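Local coordinates for Exo-1,3/1,4-beta-glucanase (Pseudoalteromonas sp., PDB 3RRX), which probably hydrolyses beta-1,3- and beta-1,4-linked glucans from the chain end, as a glycoside hydrolase of family 3, at residues Ser414-Ala419 and Pro480-Val485; Glu405-Ile410 and Pro524-Phe529. The protein carries 1 engineered substitution. All coordinates share one frame; numbering follows the deposited sequence.

Overall arrangement
From the N terminus the chain first passes through the (alpha/beta)8 domain and then enters the family 3 C-terminal domain, where all four segments lie. After strand 399-403, the loop 405-410 meets strand 525-530 in interaction 2, closing a long excursion of 113 residues. Within that excursion strand 415-419 pairs with strand 482-488 in interaction 1, a shorter closure of 60 residues, so the two contacts nest and do not cross. Strands 482-488 and 525-530 are sheet neighbours, and two probable hydrogen bonds, V485 N to V526 O and V528 N to V485 O, both 2.8 Å, join the contacts, whose centres are about 10 Å apart.

Interaction 1 (Ser414-Ala419 and Pro480-Val485); sequences SRILVA and PDVAIV
Two neighbouring parallel strands in the mixed sheet of the family 3 C-terminal domain, 415-419 and 482-485, make this contact. Their axes approach to 4.7 Å, and their directions differ by 26°. The parallel ladder is established by L417, whose N donates to V482 O (3.1 Å). The O of L417 in turn accepts from I484 N (2.8 Å), and A419 N continues the ladder to I484 O. Before the ladder, D481 grips R415 twice. Its backbone N donates to R415 O (2.8 Å), while its carboxylate accepts R415 N through OD2 (2.9 Å). That second bond is straight at hydrogen, 173°, yet meets OD2 from above the carboxylate plane. With chi1 at -61°, the D481 carboxylate carbon stands beside its own backbone N, which lets one residue engage both the NH and the CO of R415. On one face I416 and V482 lie side by side, CG1 to CG1 at 3.9 Å. There I416 CG2 also meets I484 CD1 at 4.0 Å, the two isoleucines crossing at a slant. On the other face L417 CB meets the CB-CG edge of the P480 ring, 3.7 Å from P480 CG. The I416, V418 and I484 face packs against helix 453-463, through V461, F454 and L457, whereas L417 and V485 meet L518 of helix 510-520; strand 467-470 flanks 415-419 on its far edge, with backbone bonds from I416 and V418 to T469.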
loop_
_atom_site.group_PDB
_atom_site.type_symbol
_atom_site.label_atom_id
_atom_site.label_comp_id
_atom_site.label_asym_id
_atom_site.label_seq_id
_atom_site.Cartn_x
_atom_site.Cartn_y
_atom_site.Cartn_z
ATOM N N SER A 414 -22.737 -27.957 8.472
ATOM C CA SER A 414 -22.512 -28.181 9.899
ATOM C C SER A 414 -23.164 -27.099 10.750
ATOM O O SER A 414 -23.687 -26.110 10.232
ATOM C CB SER A 414 -21.009 -28.190 10.217
ATOM O OG SER A 414 -20.307 -29.137 9.437
ATOM N N ARG A 415 -23.094 -27.283 12.063
ATOM C CA ARG A 415 -23.441 -26.223 13.002
ATOM C C ARG A 415 -22.160 -25.531 13.454
ATOM O O ARG A 415 -21.296 -26.145 14.097
ATOM C CB ARG A 415 -24.187 -26.776 14.212
ATOM C CG ARG A 415 -24.565 -25.712 15.229
ATOM C CD ARG A 415 -25.246 -26.324 16.442
ATOM N NE ARG A 415 -26.308 -27.251 16.060
ATOM C CZ ARG A 415 -27.586 -26.916 15.927
ATOM N NH1 ARG A 415 -27.976 -25.666 16.145
ATOM N NH2 ARG A 415 -28.479 -27.833 15.577
ATOM N N ILE A 416 -22.042 -24.252 13.112
ATOM C CA ILE A 416 -20.804 -23.513 13.329
ATOM C C ILE A 416 -21.016 -22.325 14.252
ATOM O O ILE A 416 -22.016 -21.608 14.151
ATOM C CB ILE A 416 -20.239 -23.023 11.982
ATOM C CG1 ILE A 416 -19.944 -24.223 11.079
ATOM C CG2 ILE A 416 -18.984 -22.147 12.176
ATOM C CD1 ILE A 416 -19.573 -23.844 9.661
ATOM N N LEU A 417 -20.076 -22.133 15.166
ATOM C CA LEU A 417 -20.013 -20.918 15.965
ATOM C C LEU A 417 -18.870 -20.050 15.450
ATOM O O LEU A 417 -17.753 -20.536 15.282
ATOM C CB LEU A 417 -19.737 -21.260 17.420
ATOM C CG LEU A 417 -19.471 -20.095 18.380
ATOM C CD1 LEU A 417 -20.747 -19.267 18.600
ATOM C CD2 LEU A 417 -18.959 -20.642 19.707
ATOM N N VAL A 418 -19.139 -18.773 15.193
ATOM C CA VAL A 418 -18.067 -17.855 14.809
ATOM C C VAL A 418 -17.876 -16.882 15.956
ATOM O O VAL A 418 -18.827 -16.218 16.377
ATOM C CB VAL A 418 -18.392 -17.081 13.517
ATOM C CG1 VAL A 418 -17.187 -16.238 13.080
ATOM C CG2 VAL A 418 -18.789 -18.048 12.409
ATOM N N ALA A 419 -16.651 -16.817 16.466
ATOM C CA ALA A 419 -16.348 -16.039 17.655
ATOM C C ALA A 419 -15.086 -15.227 17.417
ATOM O O ALA A 419 -14.476 -15.314 16.349
ATOM C CB ALA A 419 -16.159 -16.983 18.876
ATOM N N PRO A 480 -21.770 -26.213 19.196
ATOM C CA PRO A 480 -21.452 -26.307 17.768
ATOM C C PRO A 480 -20.570 -27.507 17.451
ATOM O O PRO A 480 -19.918 -28.053 18.343
ATOM C CB PRO A 480 -20.678 -25.004 17.499
ATOM C CG PRO A 480 -19.980 -24.729 18.787
ATOM C CD PRO A 480 -20.918 -25.230 19.891
ATOM N N ASP A 481 -20.551 -27.903 16.183
ATOM C CA ASP A 481 -19.629 -28.921 15.707
ATOM C C ASP A 481 -18.193 -28.390 15.654
ATOM O O ASP A 481 -17.236 -29.147 15.793
ATOM C CB ASP A 481 -20.042 -29.374 14.310
ATOM C CG ASP A 481 -21.429 -29.974 14.287
ATOM O OD1 ASP A 481 -21.790 -30.674 15.253
ATOM O OD2 ASP A 481 -22.151 -29.754 13.301
ATOM N N VAL A 482 -18.055 -27.086 15.442
ATOM C CA VAL A 482 -16.739 -26.453 15.325
ATOM C C VAL A 482 -16.879 -24.958 15.592
ATOM O O VAL A 482 -17.944 -24.376 15.357
ATOM C CB VAL A 482 -16.122 -26.682 13.921
ATOM C CG1 VAL A 482 -17.012 -26.100 12.831
ATOM C CG2 VAL A 482 -14.691 -26.099 13.832
ATOM N N ALA A 483 -15.820 -24.345 16.114
ATOM C CA ALA A 483 -15.800 -22.901 16.303
ATOM C C ALA A 483 -14.744 -22.293 15.385
ATOM O O ALA A 483 -13.591 -22.724 15.387
ATOM C CB ALA A 483 -15.506 -22.549 17.753
ATOM N N ILE A 484 -15.146 -21.317 14.575
ATOM C CA ILE A 484 -14.177 -20.546 13.802
ATOM C C ILE A 484 -13.944 -19.274 14.580
ATOM O O ILE A 484 -14.872 -18.488 14.795
ATOM C CB ILE A 484 -14.697 -20.214 12.399
ATOM C CG1 ILE A 484 -14.922 -21.503 11.605
ATOM C CG2 ILE A 484 -13.720 -19.278 11.655
ATOM C CD1 ILE A 484 -15.582 -21.283 10.249
ATOM N N VAL A 485 -12.712 -19.078 15.024
ATOM C CA VAL A 485 -12.404 -17.962 15.901
ATOM C C VAL A 485 -11.532 -16.955 15.160
ATOM O O VAL A 485 -10.408 -17.268 14.759
ATOM C CB VAL A 485 -11.714 -18.448 17.179
ATOM C CG1 VAL A 485 -11.429 -17.283 18.110
ATOM C CG2 VAL A 485 -12.588 -19.514 17.887
#

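Interaction 2 (Glu405-Ile410 and Pro524-Phe529); sequences ESILPI and PVVTVF
I407 sets its CD1 methyl against the CB corner of P524, the two side chains crossing at about a right angle. I407 CD1 is only 3.4 Å from P524 CB, closer than two carbons normally approach. CG1 of I407 is anti to the backbone N (chi1 -177°) and chi2 is likewise near 180°; the chain is thus fully extended, which brings CD1 as far as P524 and V526. The same methyl approaches V526 CG2 at 4.0 Å, the I407 and V526 side chains lying alongside with their tips pointing opposite ways. V526 is the shared partner of the loop. I410 runs past it likewise, CD1 to CG2 at 4.0 Å, and L408 meets it tip to tip, L408 CD2 lying 4.0 Å from CG2 and 4.1 Å from CG1. No hydrogen bond crosses between the segments, so the evidence is of purely apolar packing: the loop that follows strand 399-403 packs on the start of strand 525-530, at V526, in the mixed sheet of the C-terminal domain. The L408-P409 peptide is cis; the residues flanking P409, L408 and I410, both send methyls to V526, as I407 does. The apolar patch extends to the neighbouring strands, since I407 and L408 also touch A546 of strand 546-551, and I407 and I410 touch V482. On the other face of strand 525-530, V525 packs against L515 and L518 of helix 510-520.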
loop_
_atom_site.group_PDB
_atom_site.type_symbol
_atom_site.label_atom_id
_atom_site.label_comp_id
_atom_site.label_asym_id
_atom_site.label_seq_id
_atom_site.Cartn_x
_atom_site.Cartn_y
_atom_site.Cartn_z
ATOM N N GLU A 405 -5.523 -33.265 11.959
ATOM C CA GLU A 405 -6.587 -34.224 11.658
ATOM C C GLU A 405 -7.507 -33.729 10.542
ATOM O O GLU A 405 -8.669 -34.123 10.464
ATOM C CB GLU A 405 -7.405 -34.544 12.912
ATOM C CG GLU A 405 -6.572 -35.051 14.090
ATOM C CD GLU A 405 -5.707 -36.246 13.735
ATOM O OE1 GLU A 405 -6.144 -37.086 12.921
ATOM O OE2 GLU A 405 -4.583 -36.344 14.271
ATOM N N SER A 406 -6.982 -32.866 9.680
ATOM C CA SER A 406 -7.740 -32.359 8.538
ATOM C C SER A 406 -9.111 -31.817 8.925
ATOM O O SER A 406 -10.123 -32.135 8.293
ATOM C CB SER A 406 -7.894 -33.448 7.474
ATOM O OG SER A 406 -6.627 -33.885 7.026
ATOM N N ILE A 407 -9.155 -30.992 9.961
ATOM C CA ILE A 407 -10.429 -30.423 10.384
ATOM C C ILE A 407 -10.999 -29.493 9.297
ATOM O O ILE A 407 -12.213 -29.408 9.110
ATOM C CB ILE A 407 -10.303 -29.713 11.752
ATOM C CG1 ILE A 407 -11.659 -29.176 12.211
ATOM C CG2 ILE A 407 -9.239 -28.619 11.706
ATOM C CD1 ILE A 407 -11.615 -28.523 13.572
ATOM N N LEU A 408 -10.115 -28.815 8.567
ATOM C CA LEU A 408 -10.517 -28.058 7.380
ATOM C C LEU A 408 -10.378 -28.942 6.147
ATOM O O LEU A 408 -9.456 -29.754 6.071
ATOM C CB LEU A 408 -9.625 -26.818 7.205
ATOM C CG LEU A 408 -9.824 -25.675 8.204
ATOM C CD1 LEU A 408 -8.784 -24.575 7.974
ATOM C CD2 LEU A 408 -11.260 -25.113 8.098
ATOM N N PRO A 409 -11.271 -28.779 5.159
ATOM C CA PRO A 409 -12.384 -27.823 5.138
ATOM C C PRO A 409 -13.584 -28.318 5.932
ATOM O O PRO A 409 -13.790 -29.522 6.098
ATOM C CB PRO A 409 -12.740 -27.743 3.651
ATOM C CG PRO A 409 -12.390 -29.099 3.115
ATOM C CD PRO A 409 -11.163 -29.531 3.894
ATOM N N ILE A 410 -14.370 -27.376 6.429
ATOM C CA ILE A 410 -15.522 -27.689 7.258
ATOM C C ILE A 410 -16.757 -27.866 6.392
ATOM O O ILE A 410 -17.021 -27.045 5.515
ATOM C CB ILE A 410 -15.794 -26.546 8.248
ATOM C CG1 ILE A 410 -14.650 -26.430 9.251
ATOM C CG2 ILE A 410 -17.145 -26.743 8.953
ATOM C CD1 ILE A 410 -14.548 -25.061 9.887
ATOM N N PRO A 524 -13.862 -28.297 18.710
ATOM C CA PRO A 524 -12.776 -28.164 17.732
ATOM C C PRO A 524 -12.651 -26.705 17.298
ATOM O O PRO A 524 -13.666 -26.071 17.020
ATOM C CB PRO A 524 -13.255 -29.017 16.558
ATOM C CG PRO A 524 -14.276 -29.937 17.135
ATOM C CD PRO A 524 -14.931 -29.189 18.236
ATOM N N VAL A 525 -11.427 -26.189 17.237
ATOM C CA VAL A 525 -11.207 -24.760 17.023
ATOM C C VAL A 525 -10.405 -24.489 15.756
ATOM O O VAL A 525 -9.311 -25.012 15.595
ATOM C CB VAL A 525 -10.461 -24.140 18.218
ATOM C CG1 VAL A 525 -9.863 -22.791 17.841
ATOM C CG2 VAL A 525 -11.392 -24.033 19.443
ATOM N N VAL A 526 -10.969 -23.684 14.855
ATOM C CA VAL A 526 -10.251 -23.206 13.681
ATOM C C VAL A 526 -9.974 -21.718 13.850
ATOM O O VAL A 526 -10.906 -20.906 13.910
ATOM C CB VAL A 526 -11.070 -23.397 12.385
ATOM C CG1 VAL A 526 -10.399 -22.662 11.219
ATOM C CG2 VAL A 526 -11.233 -24.877 12.064
ATOM N N THR A 527 -8.701 -21.350 13.931
ATOM C CA THR A 527 -8.358 -19.958 14.186
ATOM C C THR A 527 -8.013 -19.222 12.898
ATOM O O THR A 527 -7.172 -19.679 12.118
ATOM C CB THR A 527 -7.199 -19.845 15.194
ATOM O OG1 THR A 527 -7.635 -20.351 16.463
ATOM C CG2 THR A 527 -6.751 -18.381 15.345
ATOM N N VAL A 528 -8.689 -18.103 12.666
ATOM C CA VAL A 528 -8.360 -17.223 11.545
ATOM C C VAL A 528 -7.671 -15.982 12.107
ATOM O O VAL A 528 -8.281 -15.205 12.842
ATOM C CB VAL A 528 -9.612 -16.800 10.743
ATOM C CG1 VAL A 528 -9.219 -15.839 9.597
ATOM C CG2 VAL A 528 -10.333 -18.023 10.188
ATOM N N PHE A 529 -6.404 -15.804 11.751
ATOM C CA PHE A 529 -5.551 -14.799 12.366
ATOM C C PHE A 529 -5.356 -13.604 11.421
ATOM O O PHE A 529 -4.782 -13.744 10.334
ATOM C CB PHE A 529 -4.202 -15.458 12.700
ATOM C CG PHE A 529 -3.267 -14.598 13.501
ATOM C CD1 PHE A 529 -3.597 -14.203 14.792
ATOM C CD2 PHE A 529 -2.041 -14.215 12.976
ATOM C CE1 PHE A 529 -2.730 -13.430 15.540
ATOM C CE2 PHE A 529 -1.156 -13.441 13.723
ATOM C CZ PHE A 529 -1.504 -13.043 15.006
#